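Local coordinates for protein dTDP-glucose 4,6-dehydratase (PDB 5U4Q) that binds NAD and probably uses it to dehydrate or epimerise a nucleotide sugar such as dTDP-glucose, at residues Ala11-Phe17 with Arg48-Leu52; Tyr39-Leu44 with Trp188-Asp192; Val260-Gly264 with Ala303-Leu308. All coordinates share one frame; numbering follows the deposited sequence.

In the fold
Interactions 1 and 2 sit together, their centres 11 Å apart, on one side of the chain's centre; interaction 3 lies on the opposite side, about 25 Å and 27 Å from them, centre to centre. The first two cross along the chain, where their segments alternate in the order 11-17, 39-44, 48-52, 188-192. They also share helix 42-50. R48 ties them directly, reaching the carbonyls of W188 and G189, and both touch NAD, gripping its pyrophosphate from different segments. Interaction 3 follows later in sequence and fastens strand 258-263, which pairs with strand 176-185 of the parallel Rossmann sheet, to the start of helix 306-312.

Interaction 1 (Ala11-Phe17 with Arg48-Leu52); sequences AAGFIGF and RLDRL. With NAD (nicotinamide-adenine-dinucleotide), chain C.
The chain turns past A12 and G13 into helix 14-25 with the CA of A12 5.3 Å from that of L49, close enough for the A12 carbonyl to take a bond from R48 at the end of helix 42-50. R48 NH1 donates to A12 O at 2.8 Å, in the carbonyl plane on a lone pair, with an N-H...O angle of 150°. The R48 side chain runs extended from CG to NE (chi3 -165°), and this lays one face of the guanidinium against the backbone of G13 and F14, the F14 N over its centre. NE and NH2 are spoken for by the carbonyls of W188 and G189, so the group is held from several directions.

This is the glycine-rich GxxGxxG turn of the Rossmann fold, whose second and third glycines are G13 and G16, with G13 as N-cap. Bare at its alpha carbon, G13 lets NAD O5B come to 3.4 Å from its CA. The first helical N-H groups then take the pyrophosphate: F14 N to O1A at 3.0 Å and 174°, I15 N to O1N at 2.8 Å. The helix start would help stabilise that negative charge.

On the other flank F17 packs its ring over the R48 backbone, R48 CA lying over one face and R48 O only 3.4 Å from F17 CE1. L52 CD2 comes obliquely to F17 CD1 at 3.7 Å, and W188 meets the same ring edge-to-face. L52 CD1 reaches back to A11 O.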
loop_
_atom_site.group_PDB
_atom_site.type_symbol
_atom_site.label_atom_id
_atom_site.label_comp_id
_atom_site.label_asym_id
_atom_site.label_seq_id
_atom_site.Cartn_x
_atom_site.Cartn_y
_atom_site.Cartn_z
ATOM N N ALA A 11 9.370 -19.183 6.594
ATOM C CA ALA A 11 10.202 -19.992 7.486
ATOM C C ALA A 11 11.373 -20.703 6.842
ATOM O O ALA A 11 12.303 -21.082 7.559
ATOM C CB ALA A 11 9.319 -21.022 8.195
ATOM N N ALA A 12 11.352 -20.874 5.520
ATOM C CA ALA A 12 12.506 -21.467 4.808
ATOM C C ALA A 12 13.481 -20.398 4.342
ATOM O O ALA A 12 14.544 -20.738 3.790
ATOM C CB ALA A 12 12.060 -22.297 3.624
ATOM N N GLY A 13 13.114 -19.136 4.558
ATOM C CA GLY A 13 13.965 -18.007 4.212
ATOM C C GLY A 13 14.927 -17.678 5.315
ATOM O O GLY A 13 14.929 -18.278 6.352
ATOM N N PHE A 14 15.775 -16.680 5.066
ATOM C CA PHE A 14 16.825 -16.293 5.991
ATOM C C PHE A 14 16.355 -15.927 7.381
ATOM O O PHE A 14 16.664 -16.597 8.356
ATOM C CB PHE A 14 17.621 -15.137 5.351
ATOM C CG PHE A 14 18.690 -14.508 6.223
ATOM C CD1 PHE A 14 19.419 -15.218 7.147
ATOM C CD2 PHE A 14 19.045 -13.173 5.991
ATOM C CE1 PHE A 14 20.435 -14.609 7.882
ATOM C CE2 PHE A 14 20.050 -12.564 6.714
ATOM C CZ PHE A 14 20.741 -13.276 7.659
ATOM N N ILE A 15 15.602 -14.843 7.480
ATOM C CA ILE A 15 15.197 -14.367 8.788
ATOM C C ILE A 15 14.200 -15.352 9.427
ATOM O O ILE A 15 14.342 -15.684 10.591
ATOM C CB ILE A 15 14.652 -12.922 8.719
ATOM C CG1 ILE A 15 15.739 -12.007 8.145
ATOM C CG2 ILE A 15 14.223 -12.446 10.094
ATOM C CD1 ILE A 15 15.303 -10.580 7.989
ATOM N N GLY A 16 13.209 -15.809 8.658
ATOM C CA GLY A 16 12.200 -16.744 9.193
ATOM C C GLY A 16 12.780 -18.014 9.748
ATOM O O GLY A 16 12.334 -18.500 10.801
ATOM N N PHE A 17 13.791 -18.559 9.075
ATOM C CA PHE A 17 14.451 -19.761 9.589
ATOM C C PHE A 17 14.999 -19.484 10.995
ATOM O O PHE A 17 14.764 -20.234 11.950
ATOM C CB PHE A 17 15.597 -20.206 8.672
ATOM C CG PHE A 17 16.607 -21.051 9.364
ATOM C CD1 PHE A 17 16.292 -22.343 9.784
ATOM C CD2 PHE A 17 17.874 -20.567 9.633
ATOM C CE1 PHE A 17 17.218 -23.110 10.451
ATOM C CE2 PHE A 17 18.805 -21.342 10.289
ATOM C CZ PHE A 17 18.473 -22.616 10.707
ATOM N N ARG A 48 17.710 -24.959 5.070
ATOM C CA ARG A 48 17.257 -24.313 6.288
ATOM C C ARG A 48 16.122 -25.107 6.919
ATOM O O ARG A 48 16.118 -25.338 8.116
ATOM C CB ARG A 48 16.784 -22.901 6.000
ATOM C CG ARG A 48 17.876 -21.972 5.495
ATOM C CD ARG A 48 17.410 -20.521 5.606
ATOM N NE ARG A 48 18.207 -19.548 4.838
ATOM C CZ ARG A 48 17.936 -19.126 3.604
ATOM N NH1 ARG A 48 16.881 -19.555 2.929
ATOM N NH2 ARG A 48 18.715 -18.214 3.026
ATOM N N LEU A 49 15.179 -25.515 6.084
ATOM C CA LEU A 49 14.018 -26.262 6.536
ATOM C C LEU A 49 14.428 -27.587 7.212
ATOM O O LEU A 49 13.787 -28.014 8.177
ATOM C CB LEU A 49 13.089 -26.469 5.349
ATOM C CG LEU A 49 11.744 -27.142 5.576
ATOM C CD1 LEU A 49 10.891 -26.384 6.580
ATOM C CD2 LEU A 49 11.021 -27.262 4.243
ATOM N N ASP A 50 15.514 -28.198 6.732
ATOM C CA ASP A 50 16.050 -29.444 7.335
ATOM C C ASP A 50 16.531 -29.226 8.767
ATOM O O ASP A 50 16.431 -30.127 9.606
ATOM C CB ASP A 50 17.191 -30.002 6.499
ATOM C CG ASP A 50 16.714 -30.662 5.226
ATOM O OD1 ASP A 50 15.496 -30.845 5.036
ATOM O OD2 ASP A 50 17.579 -30.999 4.406
ATOM N N ARG A 51 17.020 -28.020 9.052
ATOM C CA ARG A 51 17.511 -27.675 10.392
ATOM C C ARG A 51 16.427 -27.254 11.368
ATOM O O ARG A 51 16.714 -26.908 12.511
ATOM C CB ARG A 51 18.564 -26.593 10.282
ATOM C CG ARG A 51 19.725 -27.074 9.464
ATOM C CD ARG A 51 20.741 -25.990 9.295
ATOM N NE ARG A 51 21.434 -25.692 10.538
ATOM C CZ ARG A 51 22.536 -26.322 10.928
ATOM N NH1 ARG A 51 23.058 -27.284 10.176
ATOM N NH2 ARG A 51 23.113 -25.989 12.067
ATOM N N LEU A 52 15.190 -27.261 10.900
ATOM C CA LEU A 52 14.024 -27.013 11.752
ATOM C C LEU A 52 13.295 -28.305 12.110
ATOM O O LEU A 52 12.158 -28.248 12.591
ATOM C CB LEU A 52 13.039 -26.056 11.096
ATOM C CG LEU A 52 13.592 -24.647 10.810
ATOM C CD1 LEU A 52 12.566 -23.857 10.050
ATOM C CD2 LEU A 52 13.940 -23.951 12.110
HETATM P PA NAD C . 14.109 -14.475 2.117
HETATM O O1A NAD C . 15.301 -15.269 2.490
HETATM O O2A NAD C . 13.748 -14.258 0.661
HETATM O O5B NAD C . 12.846 -15.107 2.905
HETATM C C5B NAD C . 11.485 -14.864 2.574
HETATM C C4B NAD C . 10.807 -16.208 2.366
HETATM O O4B NAD C . 9.459 -15.881 1.979
HETATM C C3B NAD C . 11.429 -17.043 1.255
HETATM O O3B NAD C . 11.948 -18.310 1.685
HETATM C C2B NAD C . 10.288 -17.163 0.244
HETATM O O2B NAD C . 10.236 -18.450 -0.403
HETATM C C1B NAD C . 9.028 -16.839 1.045
HETATM N N9A NAD C . 7.934 -16.294 0.224
HETATM C C8A NAD C . 8.006 -15.269 -0.655
HETATM N N7A NAD C . 6.821 -15.071 -1.237
HETATM C C5A NAD C . 5.966 -15.965 -0.715
HETATM C C6A NAD C . 4.549 -16.315 -0.940
HETATM N N6A NAD C . 3.790 -15.656 -1.805
HETATM N N1A NAD C . 4.064 -17.321 -0.211
HETATM C C2A NAD C . 4.795 -18.022 0.668
HETATM N N3A NAD C . 6.101 -17.779 0.904
HETATM C C4A NAD C . 6.706 -16.765 0.230
HETATM O O3 NAD C . 14.181 -12.980 2.715
HETATM P PN NAD C . 14.474 -12.498 4.223
HETATM O O1N NAD C . 14.473 -13.606 5.192
HETATM O O2N NAD C . 15.650 -11.534 4.076
HETATM O O5D NAD C . 13.180 -11.590 4.430
HETATM C C5D NAD C . 12.226 -11.739 5.477
HETATM C C4D NAD C . 11.411 -10.457 5.502
HETATM O O4D NAD C . 12.231 -9.370 5.990
HETATM C C3D NAD C . 10.819 -9.962 4.187
HETATM O O3D NAD C . 9.508 -9.462 4.459
HETATM C C2D NAD C . 11.693 -8.799 3.782
HETATM O O2D NAD C . 10.995 -7.797 3.014
HETATM C C1D NAD C . 12.147 -8.249 5.118
HETATM N N1N NAD C . 13.466 -7.591 5.042
HETATM C C2N NAD C . 14.633 -8.276 5.047
HETATM C C3N NAD C . 15.871 -7.616 4.976
HETATM C C7N NAD C . 17.234 -8.322 4.974
HETATM O O7N NAD C . 18.269 -7.647 5.078
HETATM N N7N NAD C . 17.375 -9.649 4.822
HETATM C C4N NAD C . 15.885 -6.243 4.865
HETATM C C5N NAD C . 14.681 -5.553 4.848
HETATM C C6N NAD C . 13.474 -6.241 4.914
#

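Interaction 2 (Tyr39-Leu44 with Trp188-Asp192); sequences YYDVSL and WGRPD. With NAD (nicotinamide-adenine-dinucleotide), chain C.
Y40 and R190 meet beside the NAD pyrophosphate, Y40 CE2 lying 3.9 Å from R190 CB, and each sends its polar end to a different phosphate. The site belongs to the Rossmann fold of the epimerase/dehydratase family: residues 188-192 lie in the loop between strand 176-185 and helix 194-203, while 39-44 leads into helix 42-50. Y40 OH donates to NAD O1A over a short 2.5 Å, the acceptor lying in the plane of the ring. R190 NH1 donates to O2N at 3.0 Å, and its positive charge probably helps neutralise the diphosphate.

One shell out, R190 grips D192 side-on in a salt bridge, NE to OD1 at 3.1 Å and NH2 to OD2, each on a syn lone pair; the bend at chi3 (-67°) turns the guanidinium back for this, and NH2 also serves A89 O. In the conformer modelled here, Y39 OH donates to D192 OD2 at 2.7 Å from above the carboxylate plane, the phenol ring standing 78° to it; OD2 can then accept from two donors.

Y40 is steadied by P191, whose CD sits over one face in a CH-pi contact, 3.9 Å from the centroid and 19° off the normal, and by a cation-pi contact with K45. L44 CD2 rests against P191 CD, while CD1 abuts the edge of the W188 indole at CE3, 4.0 Å away.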
loop_
_atom_site.group_PDB
_atom_site.type_symbol
_atom_site.label_atom_id
_atom_site.label_comp_id
_atom_site.label_asym_id
_atom_site.label_seq_id
_atom_site.Cartn_x
_atom_site.Cartn_y
_atom_site.Cartn_z
ATOM N N TYR A 39 13.358 -17.567 -6.263
ATOM C CA TYR A 39 14.012 -16.256 -6.381
ATOM C C TYR A 39 15.522 -16.432 -6.180
ATOM O O TYR A 39 16.337 -15.744 -6.815
ATOM C CB TYR A 39 13.417 -15.235 -5.403
ATOM C CG TYR A 39 14.225 -13.956 -5.335
ATOM C CD1 TYR A 39 14.151 -12.996 -6.344
ATOM C CD2 TYR A 39 15.083 -13.726 -4.277
ATOM C CE1 TYR A 39 14.908 -11.833 -6.282
ATOM C CE2 TYR A 39 15.843 -12.572 -4.203
ATOM C CZ TYR A 39 15.758 -11.626 -5.206
ATOM O OH TYR A 39 16.519 -10.473 -5.124
ATOM N N TYR A 40 15.885 -17.355 -5.299
ATOM C CA TYR A 40 17.291 -17.764 -5.135
ATOM C C TYR A 40 17.232 -19.259 -4.868
ATOM O O TYR A 40 16.133 -19.806 -4.690
ATOM C CB TYR A 40 18.090 -16.969 -4.075
ATOM C CG TYR A 40 17.607 -17.059 -2.642
ATOM C CD1 TYR A 40 17.866 -18.188 -1.868
ATOM C CD2 TYR A 40 16.934 -16.008 -2.053
ATOM C CE1 TYR A 40 17.451 -18.268 -0.547
ATOM C CE2 TYR A 40 16.509 -16.081 -0.734
ATOM C CZ TYR A 40 16.780 -17.219 0.016
ATOM O OH TYR A 40 16.352 -17.285 1.344
ATOM N N ASP A 41 18.399 -19.898 -4.811
ATOM C CA ASP A 41 18.543 -21.357 -4.720
ATOM C C ASP A 41 17.580 -22.063 -3.749
ATOM O O ASP A 41 17.689 -21.909 -2.515
ATOM C CB ASP A 41 19.994 -21.698 -4.344
ATOM C CG ASP A 41 20.367 -23.125 -4.652
ATOM O OD1 ASP A 41 19.474 -23.967 -4.920
ATOM O OD2 ASP A 41 21.588 -23.411 -4.642
ATOM N N VAL A 42 16.641 -22.838 -4.303
ATOM C CA VAL A 42 15.700 -23.594 -3.478
ATOM C C VAL A 42 16.408 -24.637 -2.585
ATOM O O VAL A 42 15.922 -24.960 -1.497
ATOM C CB VAL A 42 14.585 -24.243 -4.337
ATOM C CG1 VAL A 42 13.673 -25.114 -3.476
ATOM C CG2 VAL A 42 13.780 -23.160 -5.048
ATOM N N SER A 43 17.577 -25.136 -3.006
ATOM C CA SER A 43 18.306 -26.089 -2.181
ATOM C C SER A 43 18.743 -25.466 -0.857
ATOM O O SER A 43 18.864 -26.153 0.142
ATOM C CB SER A 43 19.520 -26.687 -2.903
ATOM O OG SER A 43 20.434 -25.686 -3.332
ATOM N N LEU A 44 19.016 -24.163 -0.884
ATOM C CA LEU A 44 19.388 -23.444 0.339
ATOM C C LEU A 44 18.174 -23.343 1.282
ATOM O O LEU A 44 18.295 -23.544 2.483
ATOM C CB LEU A 44 19.986 -22.073 -0.007
ATOM C CG LEU A 44 20.341 -21.173 1.175
ATOM C CD1 LEU A 44 21.327 -21.850 2.095
ATOM C CD2 LEU A 44 20.884 -19.866 0.647
ATOM N N TRP A 188 23.424 -18.639 6.947
ATOM C CA TRP A 188 22.170 -18.976 6.278
ATOM C C TRP A 188 21.512 -17.749 5.639
ATOM O O TRP A 188 20.296 -17.736 5.412
ATOM C CB TRP A 188 21.185 -19.694 7.225
ATOM C CG TRP A 188 21.785 -20.883 7.881
ATOM C CD1 TRP A 188 22.231 -20.974 9.153
ATOM C CD2 TRP A 188 21.984 -22.163 7.281
ATOM N NE1 TRP A 188 22.726 -22.254 9.394
ATOM C CE2 TRP A 188 22.597 -22.990 8.253
ATOM C CE3 TRP A 188 21.753 -22.679 5.996
ATOM C CZ2 TRP A 188 22.955 -24.327 7.988
ATOM C CZ3 TRP A 188 22.129 -24.018 5.724
ATOM C CH2 TRP A 188 22.728 -24.810 6.727
ATOM N N GLY A 189 22.324 -16.716 5.338
ATOM C CA GLY A 189 21.863 -15.510 4.694
ATOM C C GLY A 189 21.341 -15.715 3.285
ATOM O O GLY A 189 21.257 -16.855 2.787
ATOM N N ARG A 190 20.964 -14.619 2.644
ATOM C CA ARG A 190 20.478 -14.725 1.276
ATOM C C ARG A 190 21.574 -14.343 0.268
ATOM O O ARG A 190 22.301 -13.345 0.467
ATOM C CB ARG A 190 19.178 -13.970 1.099
ATOM C CG ARG A 190 19.187 -12.617 1.709
ATOM C CD ARG A 190 17.799 -12.060 1.814
ATOM N NE ARG A 190 17.240 -11.787 0.506
ATOM C CZ ARG A 190 16.168 -11.020 0.307
ATOM N NH1 ARG A 190 15.540 -10.431 1.333
ATOM N NH2 ARG A 190 15.740 -10.818 -0.929
ATOM N N PRO A 191 21.723 -15.140 -0.813
ATOM C CA PRO A 191 22.827 -14.917 -1.756
ATOM C C PRO A 191 22.848 -13.583 -2.489
ATOM O O PRO A 191 23.912 -13.190 -2.990
ATOM C CB PRO A 191 22.706 -16.067 -2.766
ATOM C CG PRO A 191 21.421 -16.747 -2.476
ATOM C CD PRO A 191 20.972 -16.381 -1.102
ATOM N N ASP A 192 21.697 -12.924 -2.570
ATOM C CA ASP A 192 21.564 -11.652 -3.281
ATOM C C ASP A 192 21.794 -10.413 -2.432
ATOM O O ASP A 192 21.637 -9.296 -2.932
ATOM C CB ASP A 192 20.153 -11.543 -3.912
ATOM C CG ASP A 192 19.048 -11.526 -2.867
ATOM O OD1 ASP A 192 19.161 -12.308 -1.892
ATOM O OD2 ASP A 192 18.084 -10.730 -2.996
HETATM P PA NAD C . 14.109 -14.475 2.117
HETATM O O1A NAD C . 15.301 -15.269 2.490
HETATM O O2A NAD C . 13.748 -14.258 0.661
HETATM O O5B NAD C . 12.846 -15.107 2.905
HETATM C C5B NAD C . 11.485 -14.864 2.574
HETATM C C4B NAD C . 10.807 -16.208 2.366
HETATM O O4B NAD C . 9.459 -15.881 1.979
HETATM C C3B NAD C . 11.429 -17.043 1.255
HETATM O O3B NAD C . 11.948 -18.310 1.685
HETATM C C2B NAD C . 10.288 -17.163 0.244
HETATM O O2B NAD C . 10.236 -18.450 -0.403
HETATM C C1B NAD C . 9.028 -16.839 1.045
HETATM N N9A NAD C . 7.934 -16.294 0.224
HETATM C C8A NAD C . 8.006 -15.269 -0.655
HETATM N N7A NAD C . 6.821 -15.071 -1.237
HETATM C C5A NAD C . 5.966 -15.965 -0.715
HETATM C C6A NAD C . 4.549 -16.315 -0.940
HETATM N N6A NAD C . 3.790 -15.656 -1.805
HETATM N N1A NAD C . 4.064 -17.321 -0.211
HETATM C C2A NAD C . 4.795 -18.022 0.668
HETATM N N3A NAD C . 6.101 -17.779 0.904
HETATM C C4A NAD C . 6.706 -16.765 0.230
HETATM O O3 NAD C . 14.181 -12.980 2.715
HETATM P PN NAD C . 14.474 -12.498 4.223
HETATM O O1N NAD C . 14.473 -13.606 5.192
HETATM O O2N NAD C . 15.650 -11.534 4.076
HETATM O O5D NAD C . 13.180 -11.590 4.430
HETATM C C5D NAD C . 12.226 -11.739 5.477
HETATM C C4D NAD C . 11.411 -10.457 5.502
HETATM O O4D NAD C . 12.231 -9.370 5.990
HETATM C C3D NAD C . 10.819 -9.962 4.187
HETATM O O3D NAD C . 9.508 -9.462 4.459
HETATM C C2D NAD C . 11.693 -8.799 3.782
HETATM O O2D NAD C . 10.995 -7.797 3.014
HETATM C C1D NAD C . 12.147 -8.249 5.118
HETATM N N1N NAD C . 13.466 -7.591 5.042
HETATM C C2N NAD C . 14.633 -8.276 5.047
HETATM C C3N NAD C . 15.871 -7.616 4.976
HETATM C C7N NAD C . 17.234 -8.322 4.974
HETATM O O7N NAD C . 18.269 -7.647 5.078
HETATM N N7N NAD C . 17.375 -9.649 4.822
HETATM C C4N NAD C . 15.885 -6.243 4.865
HETATM C C5N NAD C . 14.681 -5.553 4.848
HETATM C C6N NAD C . 13.474 -6.241 4.914
#

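Interaction 3 (Val260-Gly264 with Ala303-Leu308); sequences VYNIG and ADTQPL
A buried asparagine amide at the middle of the contact makes the one direct hydrogen bond between the segments: N262 ND2 donates to D304 O at 2.9 Å, nearly straight at 166°. The donor lies 30° out of the carbonyl plane of D304, although the oxygen is close to the plane of the amide. N262 stands in strand 258-263, a member of the parallel Rossmann sheet, and D304 starts an Asx turn in which its OD1 accepts from Q306 N. That turn leads into helix 306-312, where T305 is the N-cap. The other end of the amide is fixed as well, N262 OD1 bonding to Y133 OH.

Around this bond the packing is apolar. L308 forks between Y261 and I263, either side of N262 in the strand: its CD1 lies over one face of the Y261 ring, 4.1 Å from CG, while CD2 turns to I263 CG1 at 3.8 Å. Its chi1 of -163° carries CG toward the strand, where the two methyls part. P307 CB approaches the same ring in its plane, at the edge near CD1. T305 sets CG2 against N262 O and G264 N, while its OG1 shares a water with G264 O.

Two waters finish the join. One accepts from L308 N and donates to N262 O at 2.9 Å; the second, beside T305 OG1, donates to G264 O at 2.7 Å.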
loop_
_atom_site.group_PDB
_atom_site.type_symbol
_atom_site.label_atom_id
_atom_site.label_comp_id
_atom_site.label_asym_id
_atom_site.label_seq_id
_atom_site.Cartn_x
_atom_site.Cartn_y
_atom_site.Cartn_z
ATOM N N VAL A 260 4.936 0.746 14.994
ATOM C CA VAL A 260 5.960 0.497 13.973
ATOM C C VAL A 260 7.285 0.958 14.603
ATOM O O VAL A 260 7.342 2.018 15.230
ATOM C CB VAL A 260 5.713 1.178 12.611
ATOM C CG1 VAL A 260 6.865 0.861 11.669
ATOM C CG2 VAL A 260 4.379 0.734 12.014
ATOM N N TYR A 261 8.326 0.135 14.474
ATOM C CA TYR A 261 9.658 0.451 14.958
ATOM C C TYR A 261 10.727 0.233 13.892
ATOM O O TYR A 261 10.647 -0.712 13.097
ATOM C CB TYR A 261 10.052 -0.456 16.132
ATOM C CG TYR A 261 9.157 -0.306 17.336
ATOM C CD1 TYR A 261 9.284 0.790 18.207
ATOM C CD2 TYR A 261 8.182 -1.254 17.618
ATOM C CE1 TYR A 261 8.435 0.927 19.289
ATOM C CE2 TYR A 261 7.323 -1.116 18.695
ATOM C CZ TYR A 261 7.453 -0.021 19.527
ATOM O OH TYR A 261 6.600 0.083 20.600
ATOM N N ASN A 262 11.737 1.098 13.889
ATOM C CA ASN A 262 12.966 0.786 13.152
ATOM C C ASN A 262 13.725 -0.303 13.906
ATOM O O ASN A 262 13.749 -0.322 15.134
ATOM C CB ASN A 262 13.918 1.972 13.078
ATOM C CG ASN A 262 13.467 3.058 12.132
ATOM O OD1 ASN A 262 12.780 2.820 11.145
ATOM N ND2 ASN A 262 13.943 4.263 12.395
ATOM N N ILE A 263 14.338 -1.204 13.164
ATOM C CA ILE A 263 15.201 -2.232 13.768
ATOM C C ILE A 263 16.511 -2.241 12.967
ATOM O O ILE A 263 16.501 -2.421 11.763
ATOM C CB ILE A 263 14.494 -3.589 13.828
ATOM C CG1 ILE A 263 15.366 -4.616 14.554
ATOM C CG2 ILE A 263 14.093 -4.092 12.445
ATOM C CD1 ILE A 263 14.660 -5.928 14.780
ATOM N N GLY A 264 17.622 -2.026 13.646
ATOM C CA GLY A 264 18.900 -1.910 12.941
ATOM C C GLY A 264 20.078 -1.644 13.864
ATOM O O GLY A 264 19.967 -1.794 15.070
ATOM N N ALA A 303 19.867 5.852 11.017
ATOM C CA ALA A 303 18.524 5.537 11.501
ATOM C C ALA A 303 18.428 5.579 13.009
ATOM O O ALA A 303 19.375 5.200 13.727
ATOM C CB ALA A 303 18.121 4.158 11.010
ATOM N N ASP A 304 17.283 6.034 13.496
ATOM C CA ASP A 304 17.021 6.134 14.933
ATOM C C ASP A 304 16.331 4.857 15.451
ATOM O O ASP A 304 15.216 4.517 15.017
ATOM C CB ASP A 304 16.137 7.359 15.213
ATOM C CG ASP A 304 15.796 7.564 16.710
ATOM O OD1 ASP A 304 16.263 6.811 17.582
ATOM O OD2 ASP A 304 15.053 8.526 17.019
ATOM N N THR A 305 16.990 4.178 16.386
ATOM C CA THR A 305 16.410 2.989 17.013
ATOM C C THR A 305 16.178 3.154 18.522
ATOM O O THR A 305 16.029 2.145 19.247
ATOM C CB THR A 305 17.264 1.749 16.743
ATOM O OG1 THR A 305 18.586 1.965 17.233
ATOM C CG2 THR A 305 17.340 1.475 15.263
ATOM N N GLN A 306 16.092 4.398 19.006
ATOM C CA GLN A 306 15.772 4.644 20.431
ATOM C C GLN A 306 14.434 4.023 20.884
ATOM O O GLN A 306 14.335 3.513 22.012
ATOM C CB GLN A 306 15.817 6.168 20.762
ATOM C CG GLN A 306 15.094 6.646 22.038
ATOM C CD GLN A 306 13.599 6.967 21.852
ATOM O OE1 GLN A 306 13.213 7.701 20.945
ATOM N NE2 GLN A 306 12.765 6.464 22.753
ATOM N N PRO A 307 13.393 4.082 20.027
ATOM C CA PRO A 307 12.163 3.527 20.530
ATOM C C PRO A 307 12.285 2.020 20.841
ATOM O O PRO A 307 11.744 1.573 21.870
ATOM C CB PRO A 307 11.156 3.856 19.427
ATOM C CG PRO A 307 11.675 5.116 18.830
ATOM C CD PRO A 307 13.167 4.954 18.856
ATOM N N LEU A 308 13.003 1.253 20.013
ATOM C CA LEU A 308 13.101 -0.198 20.270
ATOM C C LEU A 308 14.020 -0.459 21.474
ATOM O O LEU A 308 13.794 -1.414 22.235
ATOM C CB LEU A 308 13.501 -0.978 19.013
ATOM C CG LEU A 308 13.265 -2.500 18.986
ATOM C CD1 LEU A 308 11.810 -2.850 19.255
ATOM C CD2 LEU A 308 13.687 -3.087 17.649
HETATM O O HOH W 1 13.430 1.721 17.117
HETATM O O HOH W 2 20.921 -0.172 16.944
#